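Local coordinates for prephenate dehydratase:Amino acid-binding ACT (Brucella abortus, PDB 6VH5), which probably converts prephenate to phenylpyruvate, with loss of water and carbon dioxide, in phenylalanine biosynthesis, and binds phenylalanine at its ACT domain, at residues A[106-111]-A[166-171]; A[113-117]-A[180-184]; A[214-218]-A[264-269]. One frame throughout, in Å; residues are numbered along the deposited sequence.

Interaction 1: A[106-111]-A[166-171]; sequences HFQLMV and AALAPR
Gln108 to Met110 pair antiparallel with Ala169 to Ala167, the short strand axes 4.7 Å apart at 146°; Leu109 and Leu168 form the non-hydrogen-bonded pair between two hydrogen-bonded ones. Each hydrogen-bonded pair has both of its bonds. The shorter of the Met110-Ala167 pair, Met110 N to Ala167 O at 2.8 Å, is nearly straight and lies in the carbonyl plane; in the Gln108-Ala169 pair both donors are tilted from it.

On the face of Met110, Ala167 and Ala169, the methionine does most of the touching. Its CG lies between the backbone N and the carbonyl carbon (chi1 48°) and meets Ala167 CB at 3.8 Å; the chain then bends at chi3 and brings CE to 3.6 Å from Ala169 CB. Helix 150-160 covers this face, touching Met110 through Ala154 and Ala167 through Val157. In the mixed five-stranded sheet of the second lobe of the dehydratase domain, whose two lobes resemble a type 2 periplasmic binding protein, 165-169 is the middle strand and 108-111 lies between it and the edge strand 180-183.

On the opposite face Leu109 CD1 touches Ala166 CB at 3.7 Å, while Leu168 CD2 packs against Leu109 CB. Just before strand 108-111 begins, the Phe107 ring turns its edge to the backbone, with Ala169 N in the ring plane 3.9 Å from CD2. At the margin, the Gln108 amide carbon lies over one face of the Arg171 guanidinium, the planes 52° apart. Gln108 NE2 and Arg171 NH1 are both donors and form no bond; Gln108 OE1 instead accepts from Asn185 N.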
ATOM      1  N   HIS A 106       2.923 -15.726 -10.282  1.00 62.13           N
ATOM      2  CA  HIS A 106       2.223 -16.425 -11.353  1.00 59.94           C
ATOM      3  C   HIS A 106       0.959 -17.080 -10.814  1.00 61.82           C
ATOM      4  O   HIS A 106       0.912 -17.522  -9.661  1.00 56.95           O
ATOM      5  CB  HIS A 106       3.118 -17.480 -12.016  1.00 59.73           C
ATOM      6  CG  HIS A 106       4.291 -16.901 -12.743  1.00 76.33           C
ATOM      7  ND1 HIS A 106       4.157 -15.971 -13.752  1.00 78.86           N
ATOM      8  CD2 HIS A 106       5.623 -17.092 -12.580  1.00 80.39           C
ATOM      9  CE1 HIS A 106       5.355 -15.630 -14.193  1.00 82.71           C
ATOM     10  NE2 HIS A 106       6.261 -16.293 -13.496  1.00 79.45           N
ATOM     11  N   PHE A 107      -0.057 -17.158 -11.675  1.00 62.56           N
ATOM     12  CA  PHE A 107      -1.333 -17.784 -11.358  1.00 61.22           C
ATOM     13  C   PHE A 107      -1.518 -19.059 -12.160  1.00 69.42           C
ATOM     14  O   PHE A 107      -1.248 -19.092 -13.367  1.00 74.21           O
ATOM     15  CB  PHE A 107      -2.505 -16.853 -11.660  1.00 64.10           C
ATOM     16  CG  PHE A 107      -2.745 -15.833 -10.614  1.00 62.64           C
ATOM     17  CD1 PHE A 107      -2.301 -14.541 -10.784  1.00 60.80           C
ATOM     18  CD2 PHE A 107      -3.405 -16.177  -9.445  1.00 63.84           C
ATOM     19  CE1 PHE A 107      -2.517 -13.600  -9.809  1.00 69.14           C
ATOM     20  CE2 PHE A 107      -3.627 -15.240  -8.464  1.00 71.67           C
ATOM     21  CZ  PHE A 107      -3.174 -13.947  -8.641  1.00 73.79           C
ATOM     22  N   GLN A 108      -2.027 -20.092 -11.494  1.00 71.00           N
ATOM     23  CA  GLN A 108      -2.297 -21.379 -12.116  1.00 70.65           C
ATOM     24  C   GLN A 108      -3.789 -21.665 -12.048  1.00 65.13           C
ATOM     25  O   GLN A 108      -4.410 -21.491 -10.994  1.00 60.54           O
ATOM     26  CB  GLN A 108      -1.507 -22.496 -11.425  1.00 74.55           C
ATOM     27  CG  GLN A 108      -0.084 -22.101 -11.035  1.00 77.00           C
ATOM     28  CD  GLN A 108       0.812 -21.865 -12.238  1.00 78.63           C
ATOM     29  OE1 GLN A 108       0.450 -22.186 -13.373  1.00 80.94           O
ATOM     30  NE2 GLN A 108       1.981 -21.280 -11.999  1.00 69.47           N
ATOM     31  N   LEU A 109      -4.357 -22.101 -13.172  1.00 60.70           N
ATOM     32  CA  LEU A 109      -5.752 -22.528 -13.226  1.00 57.51           C
ATOM     33  C   LEU A 109      -5.797 -23.983 -12.781  1.00 60.54           C
ATOM     34  O   LEU A 109      -5.256 -24.868 -13.452  1.00 65.16           O
ATOM     35  CB  LEU A 109      -6.322 -22.340 -14.633  1.00 60.35           C
ATOM     36  CG  LEU A 109      -7.710 -22.906 -14.965  1.00 60.54           C
ATOM     37  CD1 LEU A 109      -8.828 -22.196 -14.207  1.00 52.26           C
ATOM     38  CD2 LEU A 109      -7.946 -22.800 -16.472  1.00 64.04           C
ATOM     39  N   MET A 110      -6.415 -24.232 -11.637  1.00 60.55           N
ATOM     40  CA  MET A 110      -6.387 -25.552 -11.035  1.00 62.42           C
ATOM     41  C   MET A 110      -7.805 -26.050 -10.810  1.00 59.33           C
ATOM     42  O   MET A 110      -8.721 -25.271 -10.533  1.00 60.82           O
ATOM     43  CB  MET A 110      -5.612 -25.551  -9.710  1.00 56.97           C
ATOM     44  CG  MET A 110      -6.009 -24.448  -8.775  1.00 57.47           C
ATOM     45  SD  MET A 110      -4.898 -24.339  -7.357  1.00 63.88           S
ATOM     46  CE  MET A 110      -3.405 -23.683  -8.115  1.00 60.74           C
ATOM     47  N   VAL A 111      -7.965 -27.365 -10.915  1.00 59.90           N
ATOM     48  CA  VAL A 111      -9.262 -28.022 -10.829  1.00 69.72           C
ATOM     49  C   VAL A 111      -9.105 -29.326 -10.055  1.00 70.44           C
ATOM     50  O   VAL A 111      -7.997 -29.759  -9.735  1.00 68.77           O
ATOM     51  CB  VAL A 111      -9.865 -28.299 -12.223  1.00 63.56           C
ATOM     52  CG1 VAL A 111     -10.192 -26.989 -12.939  1.00 56.78           C
ATOM     53  CG2 VAL A 111      -8.904 -29.145 -13.053  1.00 58.03           C
ATOM     54  N   ALA A 166     -13.324 -24.105 -10.545  1.00 59.95           N
ATOM     55  CA  ALA A 166     -11.887 -23.983 -10.731  1.00 70.35           C
ATOM     56  C   ALA A 166     -11.330 -22.856  -9.857  1.00 62.44           C
ATOM     57  O   ALA A 166     -12.067 -22.006  -9.349  1.00 63.29           O
ATOM     58  CB  ALA A 166     -11.556 -23.726 -12.199  1.00 66.19           C
ATOM     59  N   ALA A 167     -10.019 -22.863  -9.660  1.00 58.13           N
ATOM     60  CA  ALA A 167      -9.376 -21.812  -8.876  1.00 62.99           C
ATOM     61  C   ALA A 167      -8.171 -21.243  -9.620  1.00 57.60           C
ATOM     62  O   ALA A 167      -7.526 -21.937 -10.410  1.00 60.11           O
ATOM     63  CB  ALA A 167      -8.930 -22.318  -7.489  1.00 57.29           C
ATOM     64  N   LEU A 168      -7.873 -19.972  -9.342  1.00 53.99           N
ATOM     65  CA  LEU A 168      -6.645 -19.308  -9.776  1.00 57.22           C
ATOM     66  C   LEU A 168      -5.814 -19.050  -8.529  1.00 58.96           C
ATOM     67  O   LEU A 168      -6.201 -18.234  -7.685  1.00 56.78           O
ATOM     68  CB  LEU A 168      -6.951 -17.998 -10.493  1.00 61.15           C
ATOM     69  CG  LEU A 168      -7.766 -18.050 -11.769  1.00 61.05           C
ATOM     70  CD1 LEU A 168      -8.209 -16.653 -12.149  1.00 57.36           C
ATOM     71  CD2 LEU A 168      -6.912 -18.659 -12.856  1.00 64.75           C
ATOM     72  N   ALA A 169      -4.667 -19.714  -8.430  1.00 59.04           N
ATOM     73  CA  ALA A 169      -3.903 -19.732  -7.191  1.00 57.75           C
ATOM     74  C   ALA A 169      -2.438 -19.964  -7.519  1.00 60.66           C
ATOM     75  O   ALA A 169      -2.100 -20.385  -8.634  1.00 56.15           O
ATOM     76  CB  ALA A 169      -4.434 -20.816  -6.239  1.00 51.05           C
ATOM     77  N   PRO A 170      -1.536 -19.704  -6.565  1.00 56.63           N
ATOM     78  CA  PRO A 170      -0.116 -19.991  -6.792  1.00 60.34           C
ATOM     79  C   PRO A 170       0.127 -21.484  -6.933  1.00 61.42           C
ATOM     80  O   PRO A 170      -0.618 -22.312  -6.408  1.00 63.36           O
ATOM     81  CB  PRO A 170       0.569 -19.443  -5.529  1.00 59.69           C
ATOM     82  CG  PRO A 170      -0.383 -18.417  -4.988  1.00 52.79           C
ATOM     83  CD  PRO A 170      -1.747 -19.009  -5.285  1.00 55.67           C
ATOM     84  N   ARG A 171       1.220 -21.815  -7.627  1.00 59.48           N
ATOM     85  CA  ARG A 171       1.539 -23.213  -7.905  1.00 58.00           C
ATOM     86  C   ARG A 171       1.594 -24.043  -6.624  1.00 59.81           C
ATOM     87  O   ARG A 171       1.184 -25.211  -6.620  1.00 61.89           O
ATOM     88  CB  ARG A 171       2.865 -23.303  -8.662  1.00 57.91           C
ATOM     89  CG  ARG A 171       3.400 -24.724  -8.806  1.00 63.46           C
ATOM     90  CD  ARG A 171       4.687 -24.773  -9.610  1.00 67.78           C
ATOM     91  NE  ARG A 171       4.571 -23.997 -10.840  1.00 74.33           N
ATOM     92  CZ  ARG A 171       4.073 -24.462 -11.984  1.00 76.28           C
ATOM     93  NH1 ARG A 171       4.013 -23.669 -13.044  1.00 77.06           N
ATOM     94  NH2 ARG A 171       3.622 -25.710 -12.064  1.00 71.35           N
TER

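Interaction 2: A[113-117]-A[180-184]; sequences PGVRR and DILEE
Asp180 and Arg117 hold the two ends of a contact between the 113-117 loop and an edge strand, 180-183, of the mixed sheet that holds strand 108-111. The edge strand carries a classic beta bulge, in which Leu182 and Glu183 both face Leu109 of the neighbouring strand. The touching parts run in roughly the same direction, and the closest CA atoms, those of Pro113 and Asp180, are 5.1 Å apart, yet the loop and strand form no mutual beta bridge.

The closely packed part is Leu182 against Arg117, the two residues that bury most surface here. Leu182, its CG anti to the backbone N, places CD2 3.8 Å from Arg117 CA and 4.0 Å from Arg117 CB, whereas the side chain of Val115 packs on Ile120 and Arg163.

The Asp180 end is the solvent side, where Pro113 and Gly114 are exposed. Gly114 N donates to Asp180 OD2 at 2.8 Å with an angle of 165° at the hydrogen, meeting the oxygen on its anti side but out of the carboxylate plane. Pro113 CA lies 3.2 Å from the same OD2. One water donates both to Asp180 OD2 and to Val115 O, so OD2 accepts two hydrogen bonds.

The far end is a partly exposed salt bridge. Arg117 bends at chi3 and crosses the extended Glu183 chain, with guanidinium and carboxylate planes 44° apart; its NH2 bonds to Asn140 OD1. Arg117 NH1 reaches Glu183 OE2 on the anti side at 2.7 Å, OE2 standing 17° out of the guanidinium plane.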
ATOM      1  N   PRO A 113      -8.900 -33.304  -9.431  1.00 66.41           N
ATOM      2  CA  PRO A 113      -8.156 -34.272 -10.253  1.00 65.18           C
ATOM      3  C   PRO A 113      -9.037 -34.932 -11.309  1.00 72.44           C
ATOM      4  O   PRO A 113     -10.151 -35.384 -11.026  1.00 79.39           O
ATOM      5  CB  PRO A 113      -7.648 -35.287  -9.221  1.00 67.33           C
ATOM      6  CG  PRO A 113      -7.577 -34.503  -7.928  1.00 63.58           C
ATOM      7  CD  PRO A 113      -8.740 -33.554  -7.985  1.00 62.27           C
ATOM      8  N   GLY A 114      -8.525 -34.984 -12.536  1.00 70.70           N
ATOM      9  CA  GLY A 114      -9.231 -35.598 -13.642  1.00 69.73           C
ATOM     10  C   GLY A 114     -10.340 -34.772 -14.261  1.00 64.54           C
ATOM     11  O   GLY A 114     -10.956 -35.227 -15.230  1.00 65.27           O
ATOM     12  N   VAL A 115     -10.612 -33.577 -13.743  1.00 65.84           N
ATOM     13  CA  VAL A 115     -11.648 -32.725 -14.306  1.00 66.55           C
ATOM     14  C   VAL A 115     -11.182 -32.177 -15.650  1.00 73.74           C
ATOM     15  O   VAL A 115     -10.023 -31.767 -15.809  1.00 68.67           O
ATOM     16  CB  VAL A 115     -11.985 -31.596 -13.316  1.00 66.09           C
ATOM     17  CG1 VAL A 115     -12.717 -30.452 -13.993  1.00 65.90           C
ATOM     18  CG2 VAL A 115     -12.814 -32.146 -12.167  1.00 67.24           C
ATOM     19  N   ARG A 116     -12.078 -32.196 -16.638  1.00 74.16           N
ATOM     20  CA  ARG A 116     -11.766 -31.720 -17.977  1.00 68.53           C
ATOM     21  C   ARG A 116     -12.139 -30.244 -18.115  1.00 70.72           C
ATOM     22  O   ARG A 116     -12.971 -29.716 -17.374  1.00 65.75           O
ATOM     23  CB  ARG A 116     -12.497 -32.554 -19.037  1.00 67.80           C
ATOM     24  N   ARG A 117     -11.470 -29.568 -19.059  1.00 68.37           N
ATOM     25  CA  ARG A 117     -11.722 -28.148 -19.281  1.00 67.78           C
ATOM     26  C   ARG A 117     -13.203 -27.871 -19.532  1.00 71.73           C
ATOM     27  O   ARG A 117     -13.715 -26.817 -19.135  1.00 69.70           O
ATOM     28  CB  ARG A 117     -10.853 -27.647 -20.440  1.00 75.25           C
ATOM     29  CG  ARG A 117     -11.117 -26.209 -20.882  1.00 75.79           C
ATOM     30  CD  ARG A 117     -10.217 -25.792 -22.047  1.00 71.92           C
ATOM     31  NE  ARG A 117      -8.821 -25.705 -21.627  1.00 76.79           N
ATOM     32  CZ  ARG A 117      -8.250 -24.600 -21.148  1.00 76.58           C
ATOM     33  NH1 ARG A 117      -6.972 -24.610 -20.780  1.00 66.85           N
ATOM     34  NH2 ARG A 117      -8.956 -23.480 -21.037  1.00 76.54           N
ATOM     35  N   ASP A 180      -5.326 -30.558  -9.708  1.00 71.61           N
ATOM     36  CA  ASP A 180      -4.728 -30.612 -11.034  1.00 76.07           C
ATOM     37  C   ASP A 180      -4.585 -29.208 -11.595  1.00 70.91           C
ATOM     38  O   ASP A 180      -5.510 -28.399 -11.502  1.00 67.61           O
ATOM     39  CB  ASP A 180      -5.599 -31.433 -11.986  1.00 87.68           C
ATOM     40  CG  ASP A 180      -5.277 -32.906 -11.957  1.00 99.13           C
ATOM     41  OD1 ASP A 180      -4.244 -33.269 -11.353  1.00106.52           O
ATOM     42  OD2 ASP A 180      -6.038 -33.690 -12.565  1.00 96.20           O
ATOM     43  N   ILE A 181      -3.433 -28.925 -12.196  1.00 71.68           N
ATOM     44  CA  ILE A 181      -3.220 -27.657 -12.887  1.00 66.04           C
ATOM     45  C   ILE A 181      -3.609 -27.867 -14.343  1.00 66.69           C
ATOM     46  O   ILE A 181      -2.918 -28.562 -15.094  1.00 70.56           O
ATOM     47  CB  ILE A 181      -1.777 -27.162 -12.757  1.00 65.79           C
ATOM     48  CG1 ILE A 181      -1.507 -26.770 -11.305  1.00 63.67           C
ATOM     49  CG2 ILE A 181      -1.533 -25.981 -13.700  1.00 65.27           C
ATOM     50  CD1 ILE A 181      -0.161 -26.168 -11.067  1.00 54.66           C
ATOM     51  N   LEU A 182      -4.742 -27.284 -14.730  1.00 63.64           N
ATOM     52  CA  LEU A 182      -5.234 -27.425 -16.092  1.00 61.10           C
ATOM     53  C   LEU A 182      -4.413 -26.579 -17.062  1.00 69.75           C
ATOM     54  O   LEU A 182      -4.080 -27.037 -18.158  1.00 74.02           O
ATOM     55  CB  LEU A 182      -6.702 -27.024 -16.131  1.00 65.45           C
ATOM     56  CG  LEU A 182      -7.573 -27.371 -17.321  1.00 75.55           C
ATOM     57  CD1 LEU A 182      -7.409 -28.832 -17.728  1.00 81.60           C
ATOM     58  CD2 LEU A 182      -8.991 -27.067 -16.919  1.00 77.26           C
ATOM     59  N   GLU A 183      -4.084 -25.342 -16.676  1.00 64.75           N
ATOM     60  CA  GLU A 183      -3.270 -24.452 -17.492  1.00 77.69           C
ATOM     61  C   GLU A 183      -2.307 -23.684 -16.593  1.00 78.28           C
ATOM     62  O   GLU A 183      -2.629 -23.341 -15.453  1.00 76.15           O
ATOM     63  CB  GLU A 183      -4.132 -23.481 -18.321  1.00 80.97           C
ATOM     64  CG  GLU A 183      -3.450 -22.963 -19.578  1.00 87.86           C
ATOM     65  CD  GLU A 183      -4.321 -22.007 -20.386  1.00 95.45           C
ATOM     66  OE1 GLU A 183      -3.814 -20.949 -20.826  1.00 96.32           O
ATOM     67  OE2 GLU A 183      -5.523 -22.304 -20.563  1.00 95.29           O
ATOM     68  N   GLU A 184      -1.129 -23.395 -17.135  1.00 73.33           N
ATOM     69  CA  GLU A 184      -0.036 -22.804 -16.383  1.00 72.25           C
ATOM     70  C   GLU A 184       0.090 -21.330 -16.718  1.00 64.86           C
ATOM     71  O   GLU A 184      -0.146 -20.932 -17.859  1.00 62.83           O
ATOM     72  CB  GLU A 184       1.284 -23.508 -16.696  1.00 81.80           C
ATOM     73  CG  GLU A 184       1.510 -24.776 -15.898  1.00 95.83           C
ATOM     74  CD  GLU A 184       2.804 -25.473 -16.264  1.00106.28           C
ATOM     75  OE1 GLU A 184       3.489 -25.012 -17.204  1.00108.02           O
ATOM     76  OE2 GLU A 184       3.133 -26.485 -15.611  1.00110.55           O
TER
HETATM   77  O   HOH W   1      -7.114 -32.400 -14.804  1.00 73.30           O

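Interaction 3: A[214-218]-A[264-269]; sequences RIVTT and DIEGHP
Backbone bonds join Thr217 and Ile265 as an antiparallel hydrogen-bonded pair, Thr217 N to Ile265 O and Ile265 N to Thr217 O both measuring 2.9 Å. Val216-Glu266 and Thr218-Asp264 flank it as non-hydrogen-bonded pairs. Where strand 258-266 ends, Gly267 N donates to Ile215 O less directly: the angle at the hydrogen is 135° and the donor stands 40° above the carbonyl plane.

Two threonine hydroxyls add side-chain hydrogen bonds. Thr217 OG1 lies anti to its carbonyl carbon (chi1 -69°), which lets it donate to Gly267 O at 2.9 Å; Pro269 CD sits 3.5 Å from the same OG1. Thr218 OG1 donates to Asp264 OD1 at 2.6 Å, coming from above the carboxylate plane, and also bonds to Tyr294 OH. Asp264 OD2 forms a salt bridge with Arg195, linking the sheet to a residue of the dehydratase strand 193-200.

These are the two central strands of the four-stranded antiparallel ACT sheet, in the order 243-251, 258-266, 215-224, 286-295.

Carbon contacts complete the pairing. Val216 CG1 meets Asp264 CB at 4.0 Å, and Ile265 CG1 approaches Thr217 CB. Ile215 CG2 lies alongside the His268 side chain, 4.1 Å from CD2.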
ATOM      1  N   ARG A 214      26.856  -7.883  -2.779  1.00 83.19           N
ATOM      2  CA  ARG A 214      25.729  -6.957  -2.745  1.00 73.90           C
ATOM      3  C   ARG A 214      25.230  -6.826  -1.310  1.00 71.59           C
ATOM      4  O   ARG A 214      24.896  -7.827  -0.665  1.00 76.56           O
ATOM      5  CB  ARG A 214      24.618  -7.424  -3.686  1.00 65.86           C
ATOM      6  N   ILE A 215      25.200  -5.594  -0.809  1.00 49.88           N
ATOM      7  CA  ILE A 215      24.756  -5.286   0.542  1.00 42.33           C
ATOM      8  C   ILE A 215      23.773  -4.125   0.472  1.00 55.09           C
ATOM      9  O   ILE A 215      23.990  -3.156  -0.265  1.00 46.65           O
ATOM     10  CB  ILE A 215      25.946  -4.930   1.454  1.00 59.52           C
ATOM     11  CG1 ILE A 215      26.993  -6.045   1.433  1.00 60.19           C
ATOM     12  CG2 ILE A 215      25.469  -4.645   2.868  1.00 56.66           C
ATOM     13  CD1 ILE A 215      26.576  -7.284   2.168  1.00 61.19           C
ATOM     14  N   VAL A 216      22.692  -4.215   1.243  1.00 54.37           N
ATOM     15  CA  VAL A 216      21.683  -3.163   1.302  1.00 49.14           C
ATOM     16  C   VAL A 216      21.615  -2.637   2.724  1.00 50.37           C
ATOM     17  O   VAL A 216      21.630  -3.413   3.685  1.00 58.56           O
ATOM     18  CB  VAL A 216      20.298  -3.659   0.848  1.00 45.28           C
ATOM     19  CG1 VAL A 216      19.278  -2.528   0.941  1.00 43.49           C
ATOM     20  CG2 VAL A 216      20.380  -4.224  -0.564  1.00 40.20           C
ATOM     21  N   THR A 217      21.558  -1.319   2.860  1.00 48.87           N
ATOM     22  CA  THR A 217      21.313  -0.680   4.140  1.00 52.61           C
ATOM     23  C   THR A 217      20.017   0.102   4.027  1.00 46.52           C
ATOM     24  O   THR A 217      19.844   0.893   3.095  1.00 53.66           O
ATOM     25  CB  THR A 217      22.477   0.230   4.567  1.00 57.11           C
ATOM     26  OG1 THR A 217      23.613  -0.581   4.889  1.00 60.98           O
ATOM     27  CG2 THR A 217      22.097   1.041   5.805  1.00 50.28           C
ATOM     28  N   THR A 218      19.096  -0.157   4.945  1.00 43.76           N
ATOM     29  CA  THR A 218      17.809   0.514   4.974  1.00 46.42           C
ATOM     30  C   THR A 218      17.764   1.380   6.219  1.00 49.37           C
ATOM     31  O   THR A 218      18.160   0.931   7.297  1.00 55.67           O
ATOM     32  CB  THR A 218      16.649  -0.493   4.969  1.00 51.90           C
ATOM     33  OG1 THR A 218      16.612  -1.200   3.719  1.00 51.77           O
ATOM     34  CG2 THR A 218      15.319   0.221   5.180  1.00 49.86           C
ATOM     35  N   ASP A 264      16.592   2.868   1.023  1.00 51.11           N
ATOM     36  CA  ASP A 264      17.547   1.782   0.840  1.00 49.79           C
ATOM     37  C   ASP A 264      18.718   2.330   0.029  1.00 52.33           C
ATOM     38  O   ASP A 264      18.502   3.026  -0.969  1.00 48.98           O
ATOM     39  CB  ASP A 264      16.940   0.595   0.071  1.00 49.30           C
ATOM     40  CG  ASP A 264      15.746  -0.069   0.776  1.00 51.92           C
ATOM     41  OD1 ASP A 264      15.385   0.282   1.924  1.00 49.86           O
ATOM     42  OD2 ASP A 264      15.165  -0.978   0.142  1.00 53.63           O
ATOM     43  N   ILE A 265      19.949   2.026   0.449  1.00 44.00           N
ATOM     44  CA  ILE A 265      21.135   2.291  -0.361  1.00 48.64           C
ATOM     45  C   ILE A 265      21.873   0.968  -0.540  1.00 46.58           C
ATOM     46  O   ILE A 265      21.716   0.020   0.239  1.00 42.36           O
ATOM     47  CB  ILE A 265      22.091   3.359   0.241  1.00 45.51           C
ATOM     48  CG1 ILE A 265      22.583   2.916   1.611  1.00 40.27           C
ATOM     49  CG2 ILE A 265      21.438   4.744   0.341  1.00 35.92           C
ATOM     50  CD1 ILE A 265      23.487   3.899   2.264  1.00 47.21           C
ATOM     51  N   GLU A 266      22.672   0.908  -1.596  1.00 40.11           N
ATOM     52  CA  GLU A 266      23.557  -0.222  -1.863  1.00 41.57           C
ATOM     53  C   GLU A 266      24.921   0.128  -1.281  1.00 52.04           C
ATOM     54  O   GLU A 266      25.658   0.946  -1.834  1.00 60.45           O
ATOM     55  CB  GLU A 266      23.600  -0.516  -3.359  1.00 44.93           C
ATOM     56  CG  GLU A 266      22.219  -0.917  -3.889  1.00 49.83           C
ATOM     57  CD  GLU A 266      22.169  -1.212  -5.381  1.00 61.17           C
ATOM     58  OE1 GLU A 266      22.893  -0.561  -6.173  1.00 66.81           O
ATOM     59  OE2 GLU A 266      21.393  -2.116  -5.758  1.00 69.22           O
ATOM     60  N   GLY A 267      25.227  -0.454  -0.139  1.00 55.70           N
ATOM     61  CA  GLY A 267      26.439  -0.172   0.593  1.00 58.98           C
ATOM     62  C   GLY A 267      26.321  -0.657   2.019  1.00 65.16           C
ATOM     63  O   GLY A 267      25.233  -0.938   2.529  1.00 64.80           O
ATOM     64  N   HIS A 268      27.479  -0.789   2.659  1.00 61.84           N
ATOM     65  CA  HIS A 268      27.670  -1.195   4.037  1.00 62.12           C
ATOM     66  C   HIS A 268      28.158  -0.014   4.872  1.00 60.92           C
ATOM     67  O   HIS A 268      28.996   0.762   4.402  1.00 57.29           O
ATOM     68  CB  HIS A 268      28.684  -2.339   4.117  1.00 64.56           C
ATOM     69  CG  HIS A 268      28.745  -2.997   5.457  1.00 66.41           C
ATOM     70  ND1 HIS A 268      29.325  -2.400   6.553  1.00 66.49           N
ATOM     71  CD2 HIS A 268      28.274  -4.194   5.881  1.00 63.41           C
ATOM     72  CE1 HIS A 268      29.225  -3.209   7.594  1.00 66.01           C
ATOM     73  NE2 HIS A 268      28.595  -4.305   7.209  1.00 64.39           N
ATOM     74  N   PRO A 269      27.650   0.159   6.097  1.00 64.57           N
ATOM     75  CA  PRO A 269      28.011   1.355   6.888  1.00 62.28           C
ATOM     76  C   PRO A 269      29.497   1.494   7.203  1.00 62.48           C
ATOM     77  O   PRO A 269      29.939   2.599   7.551  1.00 58.24           O
ATOM     78  CB  PRO A 269      27.191   1.181   8.177  1.00 62.13           C
ATOM     79  CG  PRO A 269      26.047   0.316   7.778  1.00 66.65           C
ATOM     80  CD  PRO A 269      26.603  -0.640   6.756  1.00 66.50           C
TER

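After the first strands of the dehydratase domain the chain reaches strand 108-111, then the 113-117 loop. Strand 165-169 returns to pair with the former, so interaction 1 closes a loop of 54 intervening residues; strand 180-183 then arrives on the other side of 108-111, and interaction 2 closes one of 62. The two loops cross, since their segments alternate, and the contacts touch through Val111 N to Asp180 O, joining both to one mixed sheet. Interaction 3 follows in series, closing a loop of 45 residues that holds helix 229-240 and strand 243-251, and pairing the two central ACT strands. Its centre is about 36 Å from that of interaction 1 and about 45 Å from that of interaction 2, beyond the chain's centre.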